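Local coordinates for protein bifunctional cytochrome P450/NADPH--P450 reductase (Deinococcus aerius, PDB 7F3H) that probably hydroxylates its substrates as a self-sufficient monooxygenase that joins a cytochrome P450 heme domain to its own NADPH-dependent reductase, at residues 105-110 and 238-243; 109-114 and 404-409. All blocks are in the same frame, centred on the assembly; numbering follows the deposited sequence.

Contact 1 of 2, residues 105-110 and 238-243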
loop_
_atom_site.group_PDB
_atom_site.type_symbol
_atom_site.label_atom_id
_atom_site.label_comp_id
_atom_site.label_asym_id
_atom_site.label_seq_id
_atom_site.Cartn_x
_atom_site.Cartn_y
_atom_site.Cartn_z
ATOM N N ARG A 105 -7.075 -18.433 -5.433
ATOM C CA ARG A 105 -7.820 -19.404 -4.638
ATOM C C ARG A 105 -6.925 -20.102 -3.621
ATOM O O ARG A 105 -7.381 -20.426 -2.526
ATOM C CB ARG A 105 -8.511 -20.394 -5.555
ATOM C CG ARG A 105 -9.607 -19.740 -6.405
ATOM C CD ARG A 105 -10.293 -20.789 -7.240
ATOM N NE ARG A 105 -9.412 -21.423 -8.230
ATOM C CZ ARG A 105 -9.271 -20.992 -9.483
ATOM N NH1 ARG A 105 -9.941 -19.915 -9.892
ATOM N NH2 ARG A 105 -8.469 -21.641 -10.331
ATOM N N ILE A 106 -5.652 -20.337 -3.947
ATOM C CA ILE A 106 -4.749 -20.955 -2.979
ATOM C C ILE A 106 -4.466 -20.006 -1.810
ATOM O O ILE A 106 -4.510 -20.405 -0.638
ATOM C CB ILE A 106 -3.448 -21.413 -3.666
ATOM C CG1 ILE A 106 -3.725 -22.616 -4.585
ATOM C CG2 ILE A 106 -2.378 -21.748 -2.611
ATOM C CD1 ILE A 106 -2.485 -23.209 -5.228
ATOM N N LEU A 107 -4.182 -18.739 -2.107
ATOM C CA LEU A 107 -3.648 -17.828 -1.096
ATOM C C LEU A 107 -4.712 -17.145 -0.227
ATOM O O LEU A 107 -4.411 -16.886 0.947
ATOM C CB LEU A 107 -2.757 -16.765 -1.754
ATOM C CG LEU A 107 -1.377 -17.268 -2.233
ATOM C CD1 LEU A 107 -0.631 -16.198 -3.024
ATOM C CD2 LEU A 107 -0.509 -17.834 -1.109
ATOM N N LEU A 108 -5.952 -16.892 -0.727
ATOM C CA LEU A 108 -6.995 -16.283 0.116
ATOM C C LEU A 108 -7.124 -16.872 1.506
ATOM O O LEU A 108 -7.203 -16.093 2.472
ATOM C CB LEU A 108 -8.414 -16.327 -0.477
ATOM C CG LEU A 108 -8.918 -15.241 -1.403
ATOM C CD1 LEU A 108 -10.290 -15.581 -1.968
ATOM C CD2 LEU A 108 -9.043 -14.001 -0.472
ATOM N N PRO A 109 -7.205 -18.187 1.694
ATOM C CA PRO A 109 -7.360 -18.681 3.064
ATOM C C PRO A 109 -6.172 -18.343 3.925
ATOM O O PRO A 109 -6.343 -18.147 5.132
ATOM C CB PRO A 109 -7.477 -20.203 2.859
ATOM C CG PRO A 109 -7.952 -20.358 1.464
ATOM C CD PRO A 109 -7.273 -19.278 0.703
ATOM N N ALA A 110 -4.985 -18.181 3.326
ATOM C CA ALA A 110 -3.757 -17.848 4.040
ATOM C C ALA A 110 -3.664 -16.383 4.431
ATOM O O ALA A 110 -2.729 -16.027 5.158
ATOM C CB ALA A 110 -2.519 -18.196 3.197
ATOM N N GLY A 238 5.777 -22.224 2.626
ATOM C CA GLY A 238 5.425 -23.594 2.961
ATOM C C GLY A 238 4.026 -23.971 2.514
ATOM O O GLY A 238 3.775 -25.106 2.104
ATOM N N LEU A 239 3.101 -23.014 2.566
ATOM C CA LEU A 239 1.741 -23.249 2.101
ATOM C C LEU A 239 1.697 -23.353 0.587
ATOM O O LEU A 239 0.973 -24.196 0.041
ATOM C CB LEU A 239 0.819 -22.136 2.614
ATOM C CG LEU A 239 -0.673 -22.191 2.246
ATOM C CD1 LEU A 239 -1.566 -21.634 3.346
ATOM C CD2 LEU A 239 -0.918 -21.388 0.973
ATOM N N MET A 240 2.456 -22.502 -0.112
ATOM C CA MET A 240 2.424 -22.563 -1.569
ATOM C C MET A 240 3.126 -23.803 -2.106
ATOM O O MET A 240 2.886 -24.179 -3.263
ATOM C CB MET A 240 3.061 -21.299 -2.168
ATOM C CG MET A 240 2.326 -19.995 -1.879
ATOM S SD MET A 240 2.864 -18.553 -2.865
ATOM C CE MET A 240 4.258 -18.039 -1.832
ATOM N N LEU A 241 3.941 -24.474 -1.272
ATOM C CA LEU A 241 4.640 -25.699 -1.676
ATOM C C LEU A 241 3.723 -26.912 -1.687
ATOM O O LEU A 241 3.891 -27.795 -2.535
ATOM C CB LEU A 241 5.830 -25.980 -0.754
ATOM C CG LEU A 241 7.019 -25.026 -0.853
ATOM C CD1 LEU A 241 8.210 -25.614 -0.126
ATOM C CD2 LEU A 241 7.359 -24.718 -2.301
ATOM N N ASN A 242 2.752 -26.960 -0.770
ATOM C CA ASN A 242 1.837 -28.085 -0.611
ATOM C C ASN A 242 0.488 -27.850 -1.285
ATOM O O ASN A 242 0.069 -28.638 -2.141
ATOM C CB ASN A 242 1.596 -28.364 0.881
ATOM C CG ASN A 242 2.887 -28.594 1.666
ATOM O OD1 ASN A 242 3.818 -29.266 1.192
ATOM N ND2 ASN A 242 2.942 -28.043 2.888
ATOM N N ALA A 243 -0.174 -26.745 -0.937
ATOM C CA ALA A 243 -1.556 -26.484 -1.319
ATOM C C ALA A 243 -1.833 -26.708 -2.803
ATOM O O ALA A 243 -1.019 -26.381 -3.670
ATOM C CB ALA A 243 -1.914 -25.049 -0.944
#

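Contact 2 of 2, residues 109-114 and 404-409. With HEM (protoporphyrin IX containing Fe), chain E.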
loop_
_atom_site.group_PDB
_atom_site.type_symbol
_atom_site.label_atom_id
_atom_site.label_comp_id
_atom_site.label_asym_id
_atom_site.label_seq_id
_atom_site.Cartn_x
_atom_site.Cartn_y
_atom_site.Cartn_z
ATOM N N PRO A 109 -7.205 -18.187 1.694
ATOM C CA PRO A 109 -7.360 -18.681 3.064
ATOM C C PRO A 109 -6.172 -18.343 3.925
ATOM O O PRO A 109 -6.343 -18.147 5.132
ATOM C CB PRO A 109 -7.477 -20.203 2.859
ATOM C CG PRO A 109 -7.952 -20.358 1.464
ATOM C CD PRO A 109 -7.273 -19.278 0.703
ATOM N N ALA A 110 -4.985 -18.181 3.326
ATOM C CA ALA A 110 -3.757 -17.848 4.040
ATOM C C ALA A 110 -3.664 -16.383 4.431
ATOM O O ALA A 110 -2.729 -16.027 5.158
ATOM C CB ALA A 110 -2.519 -18.196 3.197
ATOM N N PHE A 111 -4.562 -15.532 3.905
ATOM C CA PHE A 111 -4.569 -14.085 4.145
ATOM C C PHE A 111 -5.836 -13.609 4.847
ATOM O O PHE A 111 -6.064 -12.387 4.965
ATOM C CB PHE A 111 -4.406 -13.329 2.823
ATOM C CG PHE A 111 -2.991 -13.287 2.310
ATOM C CD1 PHE A 111 -2.652 -13.990 1.156
ATOM C CD2 PHE A 111 -2.031 -12.505 2.929
ATOM C CE1 PHE A 111 -1.358 -13.960 0.663
ATOM C CE2 PHE A 111 -0.718 -12.458 2.441
ATOM C CZ PHE A 111 -0.376 -13.179 1.303
ATOM N N SER A 112 -6.692 -14.533 5.258
ATOM C CA SER A 112 -7.918 -14.197 5.957
ATOM C C SER A 112 -7.607 -13.808 7.379
ATOM O O SER A 112 -6.532 -14.103 7.902
ATOM C CB SER A 112 -8.872 -15.385 5.977
ATOM O OG SER A 112 -8.300 -16.474 6.696
ATOM N N GLN A 113 -8.586 -13.163 8.020
ATOM C CA GLN A 113 -8.435 -12.803 9.422
ATOM C C GLN A 113 -8.098 -14.014 10.296
ATOM O O GLN A 113 -7.186 -13.934 11.128
ATOM C CB GLN A 113 -9.691 -12.087 9.914
ATOM C CG GLN A 113 -9.500 -11.310 11.210
ATOM C CD GLN A 113 -8.391 -10.262 11.130
ATOM O OE1 GLN A 113 -8.357 -9.412 10.230
ATOM N NE2 GLN A 113 -7.468 -10.329 12.075
ATOM N N ARG A 114 -8.831 -15.141 10.162
ATOM C CA ARG A 114 -8.514 -16.240 11.094
ATOM C C ARG A 114 -7.080 -16.765 10.882
ATOM O O ARG A 114 -6.532 -17.438 11.760
ATOM C CB ARG A 114 -9.573 -17.373 11.158
ATOM C CG ARG A 114 -9.611 -18.289 10.031
ATOM C CD ARG A 114 -10.411 -17.681 8.995
ATOM N NE ARG A 114 -10.747 -18.505 7.819
ATOM C CZ ARG A 114 -11.404 -18.054 6.759
ATOM N NH1 ARG A 114 -11.673 -18.888 5.750
ATOM N NH2 ARG A 114 -11.980 -16.846 6.784
ATOM N N ALA A 404 -9.090 -6.852 -5.401
ATOM C CA ALA A 404 -8.835 -6.116 -4.180
ATOM C C ALA A 404 -7.546 -6.617 -3.525
ATOM O O ALA A 404 -6.988 -7.654 -3.900
ATOM C CB ALA A 404 -10.021 -6.251 -3.231
ATOM N N CYS A 405 -7.049 -5.830 -2.572
ATOM C CA CYS A 405 -5.855 -6.195 -1.810
ATOM C C CYS A 405 -6.041 -7.524 -1.096
ATOM O O CYS A 405 -6.908 -7.653 -0.238
ATOM C CB CYS A 405 -5.523 -5.095 -0.791
ATOM S SG CYS A 405 -3.978 -5.411 0.117
ATOM N N ILE A 406 -5.215 -8.517 -1.421
ATOM C CA ILE A 406 -5.280 -9.755 -0.646
ATOM C C ILE A 406 -4.531 -9.626 0.665
ATOM O O ILE A 406 -4.726 -10.456 1.566
ATOM C CB ILE A 406 -4.713 -10.941 -1.438
ATOM C CG1 ILE A 406 -5.239 -12.289 -0.912
ATOM C CG2 ILE A 406 -3.187 -10.890 -1.460
ATOM C CD1 ILE A 406 -4.905 -13.432 -1.881
ATOM N N GLY A 407 -3.633 -8.639 0.775
ATOM C CA GLY A 407 -2.797 -8.405 1.932
ATOM C C GLY A 407 -3.416 -7.537 3.006
ATOM O O GLY A 407 -2.785 -7.356 4.051
ATOM N N ARG A 408 -4.665 -7.075 2.807
ATOM C CA ARG A 408 -5.295 -6.092 3.690
ATOM C C ARG A 408 -5.200 -6.485 5.167
ATOM O O ARG A 408 -4.773 -5.678 6.009
ATOM C CB ARG A 408 -6.762 -5.918 3.300
ATOM C CG ARG A 408 -7.547 -5.032 4.229
ATOM C CD ARG A 408 -9.064 -4.922 3.867
ATOM N NE ARG A 408 -9.760 -4.229 4.954
ATOM C CZ ARG A 408 -10.117 -4.814 6.102
ATOM N NH1 ARG A 408 -9.860 -6.099 6.272
ATOM N NH2 ARG A 408 -10.726 -4.135 7.081
ATOM N N GLN A 409 -5.610 -7.718 5.511
ATOM C CA GLN A 409 -5.645 -8.105 6.924
ATOM C C GLN A 409 -4.244 -8.203 7.506
ATOM O O GLN A 409 -4.018 -7.808 8.663
ATOM C CB GLN A 409 -6.419 -9.414 7.123
ATOM C CG GLN A 409 -7.934 -9.280 6.912
ATOM C CD GLN A 409 -8.306 -9.255 5.438
ATOM O OE1 GLN A 409 -8.996 -8.353 4.971
ATOM N NE2 GLN A 409 -7.827 -10.252 4.691
HETATM C CHA HEM E . -3.576 -5.318 -4.298
HETATM C CHB HEM E . -0.570 -7.724 -1.333
HETATM C CHC HEM E . -0.692 -3.984 1.790
HETATM C CHD HEM E . -3.453 -1.478 -1.310
HETATM C C1A HEM E . -2.763 -6.287 -3.764
HETATM C C2A HEM E . -2.411 -7.534 -4.410
HETATM C C3A HEM E . -1.609 -8.231 -3.589
HETATM C C4A HEM E . -1.360 -7.402 -2.420
HETATM C CMA HEM E . -1.002 -9.630 -3.867
HETATM C CAA HEM E . -2.987 -7.993 -5.759
HETATM C CBA HEM E . -4.229 -8.841 -5.460
HETATM C CGA HEM E . -4.851 -9.428 -6.727
HETATM O O1A HEM E . -5.159 -10.651 -6.683
HETATM O O2A HEM E . -4.958 -8.779 -7.811
HETATM C C1B HEM E . -0.365 -6.953 -0.207
HETATM C C2B HEM E . 0.413 -7.324 0.968
HETATM C C3B HEM E . 0.328 -6.304 1.841
HETATM C C4B HEM E . -0.436 -5.239 1.217
HETATM C CMB HEM E . 1.103 -8.691 1.155
HETATM C CAB HEM E . 0.999 -6.090 3.216
HETATM C CBB HEM E . 1.915 -6.901 3.752
HETATM C C1C HEM E . -1.439 -2.963 1.225
HETATM C C2C HEM E . -1.778 -1.671 1.837
HETATM C C3C HEM E . -2.526 -1.018 0.928
HETATM C C4C HEM E . -2.716 -1.854 -0.219
HETATM C CMC HEM E . -1.305 -1.176 3.236
HETATM C CAC HEM E . -3.192 0.349 0.955
HETATM C CBC HEM E . -3.120 1.147 2.011
HETATM C C1D HEM E . -3.724 -2.293 -2.392
HETATM C C2D HEM E . -4.486 -1.915 -3.579
HETATM C C3D HEM E . -4.510 -2.981 -4.376
HETATM C C4D HEM E . -3.766 -4.062 -3.762
HETATM C CMD HEM E . -5.163 -0.548 -3.868
HETATM C CAD HEM E . -5.199 -3.021 -5.728
HETATM C CBD HEM E . -4.142 -2.520 -6.676
HETATM C CGD HEM E . -4.688 -2.352 -8.054
HETATM O O1D HEM E . -3.822 -2.302 -8.961
HETATM O O2D HEM E . -5.946 -2.270 -8.242
HETATM N NA HEM E . -2.079 -6.233 -2.570
HETATM N NB HEM E . -0.875 -5.691 -0.018
HETATM N NC HEM E . -2.019 -3.023 -0.035
HETATM N ND HEM E . -3.306 -3.606 -2.541
HETATM FE FE HEM E . -2.198 -4.655 -1.270
HETATM O O HOH W 1 -4.361 -10.142 4.422
#

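Contact 1 of 2, residues 105-110 and 238-243
Backbones meet here in opposite senses: the CA atoms of I106 and A243 lie 6.6 Å apart, and one turn further along, the CA atoms of A110 and L239 stand 7.9 Å apart. No hydrogen bond crosses between 105-110 and 238-243, so the example shows how two helix ends can be joined by apolar side chains alone. L239 meets three residues of 105-110 with its two methyls. A chi1 near 180° swings its CG away from its own backbone N and out toward 105-110. There CD1 of L239 touches CB of A110 at 3.6 Å. Its CD2 reaches CG2 of I106 at 3.9 Å and, more loosely, CD2 of L107. I106 and L239 run alongside one another in opposite directions, so they touch flank to flank. I106 CG2 is shared, since it also rests 3.7 Å from CB of A243. That alanine, just past the helix, is still tied to it by a backbone bond from its N to L239 O. On the inner side, L107 crosses M240 obliquely, and its CD2 packs 3.6 Å from CG of the methionine; SD lies slightly farther from the same methyl. Both residues also touch F264 of helix 254-285, which extends this apolar layer into the interior. At the outer margin R105 forms a salt bridge with D245, just beyond the second segment. Helices 98-107 and 236-242 probably correspond to helices C and H of the cytochrome P450 fold, packed beside the long helix 254-285 in its helix-rich half.

Contact 2 of 2, residues 109-114 and 404-409
Q409 shows how one glutamine can join the start of one helix to the turn before another, and its side chain can be followed from its CB toward F111. CB lies 3.7 Å from OE1 of Q113, and CG comes closer to that oxygen, at 3.3 Å; the amide of Q113 itself turns to Y309 through NE2. A bend at chi2 (79°) then directs the amide of Q409 toward F111, where NE2 gives a hydrogen bond of 2.8 Å to F111 O. Its N-H...O angle is 151°; the oxygen lies nearly in the Q409 amide plane, while NE2 is tilted from the F111 carbonyl plane. The other tip atom, OE1, takes an in-plane bond on a lone pair from NH1 of R408, at 2.7 Å. The segment 404-409 belongs to the cysteine-ligand loop of cytochromes P450: C405 SG binds the heme iron at 2.4 Å, and the chain then enters helix 408-425. Replacing Q409 by alanine removes both amide atoms, and F111 O would probably lose one donor and NH1 of R408 its acceptor. F111 O also receives a bond from a water that donates to I406 O as well. The F111 ring has I406 CG2 over one face, a CH-pi contact 4.3 Å from the centroid.

Contacts 1 and 2 start from the same piece of chain, sharing P109 and A110, and their centres are 12 Å apart. The connection from helix 98-107 into helix 113-137 thus faces helix 236-242 in one contact and the cysteine-ligand loop in the other. I406 joins them directly: its CD1 lies 3.8 Å from L108 N and 4.0 Å from L107 CB. F264 of helix 254-285 is a second common neighbour, touching L107 and M240 and meeting the F111 ring edge-to-face. The two differ in their distance from the heme: contact 2 supplies the iron ligand, whereas in contact 1 the L107 side chain comes to about 7 Å from the heme (nearest atoms).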